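Local structure of scyllo-inosose 3-dehydrogenase (Thermotoga maritima, 3IP1) at residues P224-H235 with L356-I366; E268-D276 with Q299-A307. The protein catalyses the NAD(+)-dependent oxidation of scyllo-inosose to 3-dehydro-scyllo-inosose, probably as a step in myo-inositol breakdown, as a zinc-containing dehydrogenase of the alcohol dehydrogenase family. All blocks are in the same frame, centred on the assembly; numbering follows the deposited sequence.

Both contacts belong to the Rossmann-type half of the subunit, which is built on a six-stranded parallel sheet, and they lie on opposite faces of that sheet. The evidence is in strand 216-220: helix 224-235 of contact 1 rests on Val217 and Ile219, whereas the helices of contact 2 touch Val218 and Leu220. The centres of the contacts are about 25 Å apart and their nearest atoms about 12 Å, so they do not touch. Along the chain contact 2 is nested between the two segments of contact 1. Contact 1, whose Pro224 side chain is about 8 Å from a bound cadmium ion, ties the first helix of the nucleotide-binding fold to a much later segment, while contact 2 pairs neighbouring helices further out.

Contact 1: P224-H235 with L356-I366; sequences PIGLAAVAILKH and LMASGMDMTKI
Ala231 O is gripped twice by His235, whose backbone N and ring ND1 reach it from opposite faces of the carbonyl plane. The ND1 bond is 3.2 Å long; its donor stands above that plane, but the oxygen lies in the plane of the imidazole, which helps to hold the ring's rotation. One ring face is turned to Met361: CB sits 3.9 Å from the ring centroid and 20° off the normal, a CH-pi contact, while the selenium of this selenomethionine meets the ring obliquely.

The Met361 chain leaves with CG trans to the backbone N (chi1 -170°) and turns only at chi3, which brings SE to 3.9 Å from Ala231 CB and close to Ile232. The second selenomethionine, Met363, bends at both chi2 and chi3 and reaches the same methyl with its SE, 3.7 Å from Ala231 CB. Its CE passes on to Ala228, 3.6 Å from CA, an approach to the helix backbone that the small alanine side chains permit.

Helix 224-235 follows the first strand of the Rossmann-type sheet, and Gly226 fits the GxGxxG pattern of its strand-turn-helix. Ile225, a probable NAD(+) contact by similarity, points away from 356-366, while Leu227, on the packed side, comes about 5 Å (side chain to side chain) from Arg250, which also probably binds NAD(+).

Toward the N-terminal end of the helix, Ile366 divides its branches: CD1 lies 3.9 Å from Pro224 CB, and CG2 approaches Leu227 CD1.

The end of helix 349-358 and the loop after it have their own polar supports. Leu356 O accepts from Met361 N and Ser359 OG on opposite faces. Asp362 OD1 takes Thr364 N in an Asx turn and also Thr364 OG1, at 2.6 Å, while Asp362 OD2 makes a salt bridge with Arg186.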
# COMPACT_ATOMS: atom_id res chain seq x y z
N PRO A 224 -18.08 -1.20 -23.45
CA PRO A 224 -18.54 -1.75 -22.17
C PRO A 224 -17.52 -1.64 -21.02
O PRO A 224 -17.91 -1.36 -19.88
CB PRO A 224 -18.86 -3.20 -22.52
CG PRO A 224 -19.28 -3.13 -23.97
CD PRO A 224 -18.29 -2.15 -24.57
N ILE A 225 -16.23 -1.81 -21.32
CA ILE A 225 -15.24 -1.64 -20.25
C ILE A 225 -15.19 -0.21 -19.70
O ILE A 225 -15.28 -0.01 -18.48
CB ILE A 225 -13.83 -2.14 -20.64
CG1 ILE A 225 -13.86 -3.67 -20.77
CG2 ILE A 225 -12.79 -1.69 -19.58
CD1 ILE A 225 -12.72 -4.22 -21.62
N GLY A 226 -15.08 0.78 -20.58
CA GLY A 226 -15.16 2.19 -20.16
C GLY A 226 -16.47 2.52 -19.44
O GLY A 226 -16.48 3.25 -18.46
N LEU A 227 -17.58 1.96 -19.91
CA LEU A 227 -18.87 2.18 -19.27
C LEU A 227 -18.98 1.58 -17.86
O LEU A 227 -19.58 2.18 -16.98
CB LEU A 227 -20.00 1.66 -20.17
CG LEU A 227 -20.26 2.50 -21.43
CD1 LEU A 227 -21.42 1.94 -22.28
CD2 LEU A 227 -20.51 3.97 -21.07
N ALA A 228 -18.41 0.39 -17.65
CA ALA A 228 -18.35 -0.23 -16.33
C ALA A 228 -17.50 0.62 -15.41
O ALA A 228 -17.90 0.88 -14.26
CB ALA A 228 -17.78 -1.64 -16.42
N ALA A 229 -16.36 1.11 -15.91
CA ALA A 229 -15.51 1.98 -15.11
C ALA A 229 -16.24 3.25 -14.64
O ALA A 229 -16.03 3.69 -13.51
CB ALA A 229 -14.22 2.33 -15.85
N VAL A 230 -17.11 3.82 -15.48
CA VAL A 230 -17.88 5.01 -15.09
C VAL A 230 -18.72 4.69 -13.87
O VAL A 230 -18.67 5.42 -12.86
CB VAL A 230 -18.82 5.52 -16.22
CG1 VAL A 230 -19.81 6.56 -15.68
CG2 VAL A 230 -17.99 6.14 -17.32
N ALA A 231 -19.47 3.60 -13.98
CA ALA A 231 -20.32 3.10 -12.91
C ALA A 231 -19.51 2.81 -11.64
O ALA A 231 -19.88 3.25 -10.55
CB ALA A 231 -21.08 1.85 -13.37
N ILE A 232 -18.42 2.06 -11.79
CA ILE A 232 -17.64 1.63 -10.63
C ILE A 232 -17.06 2.83 -9.88
O ILE A 232 -17.13 2.90 -8.65
CB ILE A 232 -16.48 0.68 -11.03
CG1 ILE A 232 -17.04 -0.70 -11.44
CG2 ILE A 232 -15.51 0.53 -9.87
CD1 ILE A 232 -16.08 -1.48 -12.42
N LEU A 233 -16.49 3.76 -10.64
CA LEU A 233 -15.79 4.90 -10.08
C LEU A 233 -16.74 5.95 -9.50
O LEU A 233 -16.38 6.61 -8.53
CB LEU A 233 -14.83 5.49 -11.11
CG LEU A 233 -13.63 4.56 -11.34
CD1 LEU A 233 -12.78 4.97 -12.57
CD2 LEU A 233 -12.77 4.47 -10.05
N LYS A 234 -17.94 6.08 -10.07
CA LYS A 234 -18.97 6.88 -9.40
C LYS A 234 -19.38 6.23 -8.08
O LYS A 234 -19.36 6.90 -7.05
CB LYS A 234 -20.20 7.14 -10.29
CG LYS A 234 -21.02 8.34 -9.86
CD LYS A 234 -20.18 9.62 -9.78
CE LYS A 234 -20.98 10.81 -9.21
NZ LYS A 234 -20.17 12.08 -9.21
N HIS A 235 -19.69 4.94 -8.09
CA HIS A 235 -19.98 4.20 -6.85
C HIS A 235 -18.83 4.27 -5.85
O HIS A 235 -19.07 4.20 -4.64
CB HIS A 235 -20.43 2.75 -7.13
CG HIS A 235 -21.90 2.64 -7.43
ND1 HIS A 235 -22.42 2.93 -8.68
CD2 HIS A 235 -22.95 2.32 -6.64
CE1 HIS A 235 -23.74 2.77 -8.65
NE2 HIS A 235 -24.08 2.41 -7.42
N LEU A 356 -21.90 -5.30 -5.57
CA LEU A 356 -22.12 -3.95 -6.06
C LEU A 356 -23.42 -3.90 -6.90
O LEU A 356 -24.29 -3.06 -6.67
CB LEU A 356 -20.91 -3.52 -6.88
CG LEU A 356 -20.38 -2.09 -6.89
CD1 LEU A 356 -20.57 -1.31 -5.58
CD2 LEU A 356 -18.93 -2.15 -7.28
N MSE A 357 -23.54 -4.81 -7.86
CA MSE A 357 -24.78 -4.91 -8.63
C MSE A 357 -25.97 -5.14 -7.71
O MSE A 357 -27.00 -4.51 -7.89
CB MSE A 357 -24.70 -6.05 -9.65
CG MSE A 357 -23.75 -5.78 -10.81
SE MSE A 357 -23.84 -7.28 -12.04
CE MSE A 357 -22.55 -6.60 -13.35
N ALA A 358 -25.82 -6.03 -6.72
CA ALA A 358 -26.91 -6.35 -5.80
C ALA A 358 -27.39 -5.13 -5.01
O ALA A 358 -28.56 -5.03 -4.64
CB ALA A 358 -26.51 -7.46 -4.86
N SER A 359 -26.48 -4.19 -4.78
CA SER A 359 -26.79 -3.02 -3.99
C SER A 359 -27.23 -1.82 -4.82
O SER A 359 -27.38 -0.74 -4.28
CB SER A 359 -25.60 -2.66 -3.11
OG SER A 359 -24.58 -2.13 -3.93
N GLY A 360 -27.44 -1.99 -6.13
CA GLY A 360 -27.96 -0.89 -6.96
C GLY A 360 -27.24 -0.54 -8.27
O GLY A 360 -27.82 0.14 -9.12
N MSE A 361 -25.98 -0.97 -8.44
CA MSE A 361 -25.26 -0.69 -9.67
C MSE A 361 -25.71 -1.61 -10.80
O MSE A 361 -25.27 -2.77 -10.91
CB MSE A 361 -23.74 -0.79 -9.47
CG MSE A 361 -22.90 -0.27 -10.64
SE MSE A 361 -20.99 -0.67 -10.39
CE MSE A 361 -21.03 -2.57 -10.87
N ASP A 362 -26.58 -1.08 -11.65
CA ASP A 362 -27.24 -1.83 -12.71
C ASP A 362 -26.56 -1.66 -14.08
O ASP A 362 -26.79 -0.66 -14.79
CB ASP A 362 -28.72 -1.43 -12.80
CG ASP A 362 -29.47 -2.19 -13.88
OD1 ASP A 362 -28.94 -3.18 -14.41
OD2 ASP A 362 -30.62 -1.79 -14.19
N MSE A 363 -25.76 -2.64 -14.48
CA MSE A 363 -25.07 -2.57 -15.75
C MSE A 363 -25.95 -2.97 -16.95
O MSE A 363 -25.54 -2.80 -18.09
CB MSE A 363 -23.80 -3.43 -15.72
CG MSE A 363 -22.74 -2.96 -14.76
SE MSE A 363 -22.07 -1.20 -15.24
CE MSE A 363 -21.57 -1.54 -17.08
N THR A 364 -27.14 -3.51 -16.69
CA THR A 364 -28.02 -4.00 -17.77
C THR A 364 -28.46 -2.87 -18.69
O THR A 364 -28.88 -3.13 -19.83
CB THR A 364 -29.27 -4.80 -17.26
OG1 THR A 364 -30.17 -3.92 -16.56
CG2 THR A 364 -28.85 -5.95 -16.35
N LYS A 365 -28.31 -1.63 -18.24
CA LYS A 365 -28.61 -0.46 -19.05
C LYS A 365 -27.83 -0.44 -20.37
O LYS A 365 -28.24 0.22 -21.32
CB LYS A 365 -28.32 0.84 -18.28
CG LYS A 365 -29.13 1.02 -16.99
CD LYS A 365 -28.95 2.44 -16.48
CE LYS A 365 -29.97 2.79 -15.41
NZ LYS A 365 -29.47 2.45 -14.04
N ILE A 366 -26.71 -1.16 -20.43
CA ILE A 366 -25.87 -1.12 -21.62
C ILE A 366 -26.25 -2.16 -22.69
O ILE A 366 -25.74 -2.10 -23.81
CB ILE A 366 -24.35 -1.21 -21.29
CG1 ILE A 366 -23.93 -2.65 -20.99
CG2 ILE A 366 -23.99 -0.18 -20.18
CD1 ILE A 366 -22.43 -2.89 -21.11

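Contact 2: E268-D276 with Q299-A307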
# COMPACT_ATOMS: atom_id res chain seq x y z
N GLU A 268 -14.84 18.55 -29.64
CA GLU A 268 -14.50 19.36 -28.48
C GLU A 268 -13.01 19.23 -28.22
O GLU A 268 -12.38 18.26 -28.64
CB GLU A 268 -15.28 18.89 -27.26
CG GLU A 268 -16.77 19.07 -27.32
CD GLU A 268 -17.44 18.47 -26.10
OE1 GLU A 268 -18.27 17.54 -26.25
OE2 GLU A 268 -17.10 18.91 -24.98
N ASN A 269 -12.45 20.20 -27.53
CA ASN A 269 -11.07 20.13 -27.10
C ASN A 269 -10.97 19.31 -25.79
O ASN A 269 -11.35 19.80 -24.73
CB ASN A 269 -10.53 21.55 -26.92
CG ASN A 269 -9.04 21.59 -26.66
OD1 ASN A 269 -8.51 20.86 -25.81
ND2 ASN A 269 -8.35 22.49 -27.35
N PHE A 270 -10.49 18.07 -25.89
CA PHE A 270 -10.38 17.18 -24.72
C PHE A 270 -9.63 17.82 -23.54
O PHE A 270 -10.15 17.87 -22.43
CB PHE A 270 -9.73 15.85 -25.10
CG PHE A 270 -9.44 14.94 -23.93
CD1 PHE A 270 -10.40 14.04 -23.47
CD2 PHE A 270 -8.19 14.95 -23.33
CE1 PHE A 270 -10.12 13.17 -22.39
CE2 PHE A 270 -7.91 14.10 -22.26
CZ PHE A 270 -8.87 13.21 -21.79
N VAL A 271 -8.42 18.30 -23.79
CA VAL A 271 -7.57 18.88 -22.74
C VAL A 271 -8.24 20.03 -21.98
O VAL A 271 -8.33 20.00 -20.76
CB VAL A 271 -6.20 19.32 -23.30
CG1 VAL A 271 -5.44 20.17 -22.26
CG2 VAL A 271 -5.37 18.10 -23.71
N GLU A 272 -8.74 21.03 -22.71
CA GLU A 272 -9.36 22.21 -22.07
C GLU A 272 -10.63 21.84 -21.33
O GLU A 272 -10.93 22.41 -20.27
CB GLU A 272 -9.67 23.31 -23.09
CG GLU A 272 -8.50 23.75 -23.96
CD GLU A 272 -7.35 24.35 -23.18
OE1 GLU A 272 -7.57 24.95 -22.10
OE2 GLU A 272 -6.20 24.24 -23.66
N ALA A 273 -11.39 20.90 -21.90
CA ALA A 273 -12.65 20.48 -21.31
C ALA A 273 -12.40 19.77 -19.98
O ALA A 273 -13.06 20.07 -18.99
CB ALA A 273 -13.45 19.58 -22.27
N VAL A 274 -11.43 18.84 -19.98
CA VAL A 274 -11.06 18.16 -18.74
C VAL A 274 -10.56 19.16 -17.68
O VAL A 274 -11.00 19.11 -16.53
CB VAL A 274 -9.99 17.05 -18.98
CG1 VAL A 274 -9.34 16.60 -17.64
CG2 VAL A 274 -10.61 15.85 -19.70
N LEU A 275 -9.68 20.08 -18.09
CA LEU A 275 -9.17 21.09 -17.17
C LEU A 275 -10.24 22.03 -16.65
O LEU A 275 -10.20 22.46 -15.49
CB LEU A 275 -7.99 21.87 -17.77
CG LEU A 275 -6.71 21.03 -17.88
CD1 LEU A 275 -5.65 21.71 -18.75
CD2 LEU A 275 -6.13 20.65 -16.50
N ASP A 276 -11.22 22.34 -17.50
CA ASP A 276 -12.30 23.23 -17.12
C ASP A 276 -13.19 22.53 -16.09
O ASP A 276 -13.41 23.03 -14.99
CB ASP A 276 -13.11 23.65 -18.34
CG ASP A 276 -14.47 24.23 -17.98
OD1 ASP A 276 -14.57 24.95 -16.97
OD2 ASP A 276 -15.46 23.97 -18.72
N GLN A 299 -2.61 14.07 -25.29
CA GLN A 299 -3.64 14.79 -24.56
C GLN A 299 -3.72 14.42 -23.08
O GLN A 299 -3.97 15.28 -22.25
CB GLN A 299 -4.99 14.56 -25.20
CG GLN A 299 -4.98 14.85 -26.69
CD GLN A 299 -6.26 14.39 -27.32
OE1 GLN A 299 -7.34 14.86 -26.97
NE2 GLN A 299 -6.16 13.44 -28.24
N ILE A 300 -3.52 13.15 -22.75
CA ILE A 300 -3.51 12.71 -21.36
C ILE A 300 -2.32 13.36 -20.67
O ILE A 300 -2.44 13.91 -19.57
CB ILE A 300 -3.37 11.17 -21.22
CG1 ILE A 300 -4.63 10.45 -21.72
CG2 ILE A 300 -3.14 10.76 -19.75
CD1 ILE A 300 -4.44 8.92 -21.87
N GLU A 301 -1.16 13.27 -21.31
CA GLU A 301 0.05 13.89 -20.78
C GLU A 301 -0.08 15.40 -20.62
O GLU A 301 0.49 15.98 -19.70
CB GLU A 301 1.25 13.54 -21.67
CG GLU A 301 1.75 12.11 -21.49
CD GLU A 301 3.12 11.93 -22.12
OE1 GLU A 301 3.47 12.83 -22.90
OE2 GLU A 301 3.82 10.92 -21.86
N GLU A 302 -0.86 16.04 -21.49
CA GLU A 302 -1.00 17.48 -21.38
C GLU A 302 -1.86 17.85 -20.18
O GLU A 302 -1.56 18.83 -19.47
CB GLU A 302 -1.54 18.12 -22.67
CG GLU A 302 -1.31 19.65 -22.65
CD GLU A 302 -2.07 20.42 -23.73
OE1 GLU A 302 -2.33 19.86 -24.81
OE2 GLU A 302 -2.40 21.60 -23.49
N VAL A 303 -2.94 17.10 -19.95
CA VAL A 303 -3.74 17.29 -18.75
C VAL A 303 -2.90 17.04 -17.48
O VAL A 303 -2.91 17.86 -16.55
CB VAL A 303 -4.99 16.40 -18.73
CG1 VAL A 303 -5.61 16.43 -17.33
CG2 VAL A 303 -6.01 16.86 -19.78
N ILE A 304 -2.18 15.93 -17.44
CA ILE A 304 -1.39 15.59 -16.27
C ILE A 304 -0.42 16.74 -15.98
O ILE A 304 -0.32 17.22 -14.85
CB ILE A 304 -0.64 14.23 -16.42
CG1 ILE A 304 -1.64 13.05 -16.39
CG2 ILE A 304 0.37 14.07 -15.31
CD1 ILE A 304 -1.00 11.64 -16.75
N TRP A 305 0.26 17.20 -17.04
CA TRP A 305 1.24 18.27 -16.94
C TRP A 305 0.63 19.56 -16.40
O TRP A 305 1.13 20.12 -15.44
CB TRP A 305 1.87 18.54 -18.31
CG TRP A 305 2.97 19.57 -18.26
CD1 TRP A 305 2.88 20.88 -18.64
CD2 TRP A 305 4.31 19.37 -17.79
NE1 TRP A 305 4.09 21.51 -18.45
CE2 TRP A 305 4.99 20.61 -17.94
CE3 TRP A 305 5.01 18.26 -17.28
CZ2 TRP A 305 6.33 20.77 -17.59
CZ3 TRP A 305 6.34 18.42 -16.94
CH2 TRP A 305 6.99 19.67 -17.08
N ARG A 306 -0.46 20.00 -17.00
CA ARG A 306 -1.06 21.29 -16.67
C ARG A 306 -1.91 21.30 -15.39
O ARG A 306 -2.10 22.37 -14.79
CB ARG A 306 -1.89 21.80 -17.86
CG ARG A 306 -1.03 22.22 -19.07
CD ARG A 306 -1.89 22.59 -20.27
NE ARG A 306 -2.85 23.64 -19.92
CZ ARG A 306 -3.81 24.08 -20.72
NH1 ARG A 306 -3.96 23.57 -21.93
NH2 ARG A 306 -4.64 25.03 -20.30
N ALA A 307 -2.44 20.13 -15.00
CA ALA A 307 -3.21 19.97 -13.76
C ALA A 307 -2.42 20.31 -12.50
O ALA A 307 -1.20 20.12 -12.43
CB ALA A 307 -3.76 18.55 -13.65
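The guanidinium of Arg306 carries Leu275 CD1 over the centre of one face, 3.5 Å above the plane, and two carboxylate oxygens at its edge. NH1 binds Glu272 OE2 at 2.9 Å in an almost straight bond (170°) and Glu302 OE2 at 3.0 Å, so one nitrogen joins two acids in a salt-bridge network; the NH2 bond to Glu272 OE1 is weak. The Phe270 ring has Val274 CG2 over one face and stands perpendicular to the amide of Gln299, whose OE1 lies 3.2 Å from Phe270 CB.

Glu302, with CG opposite the backbone N (chi1 -165°), extends across Val271, its OE2 3.6 Å from Val271 CG1. With an alanine here, Arg306 NH1 would probably be left with Glu272 as its one carboxylate in this network, and the methyls of Val271 would probably lose the carboxylate that lies against them.

Knobs-into-holes packing joins the helices: Val271 sits among Gln299, Glu302, Val303 and Arg306, and Val303 among Phe270, Val271, Val274 and Leu275. The axes approach to 9.3 Å at 36°, both running the same way, as expected of successive helices in beta-alpha-beta crossovers on one face of a Rossmann-type sheet.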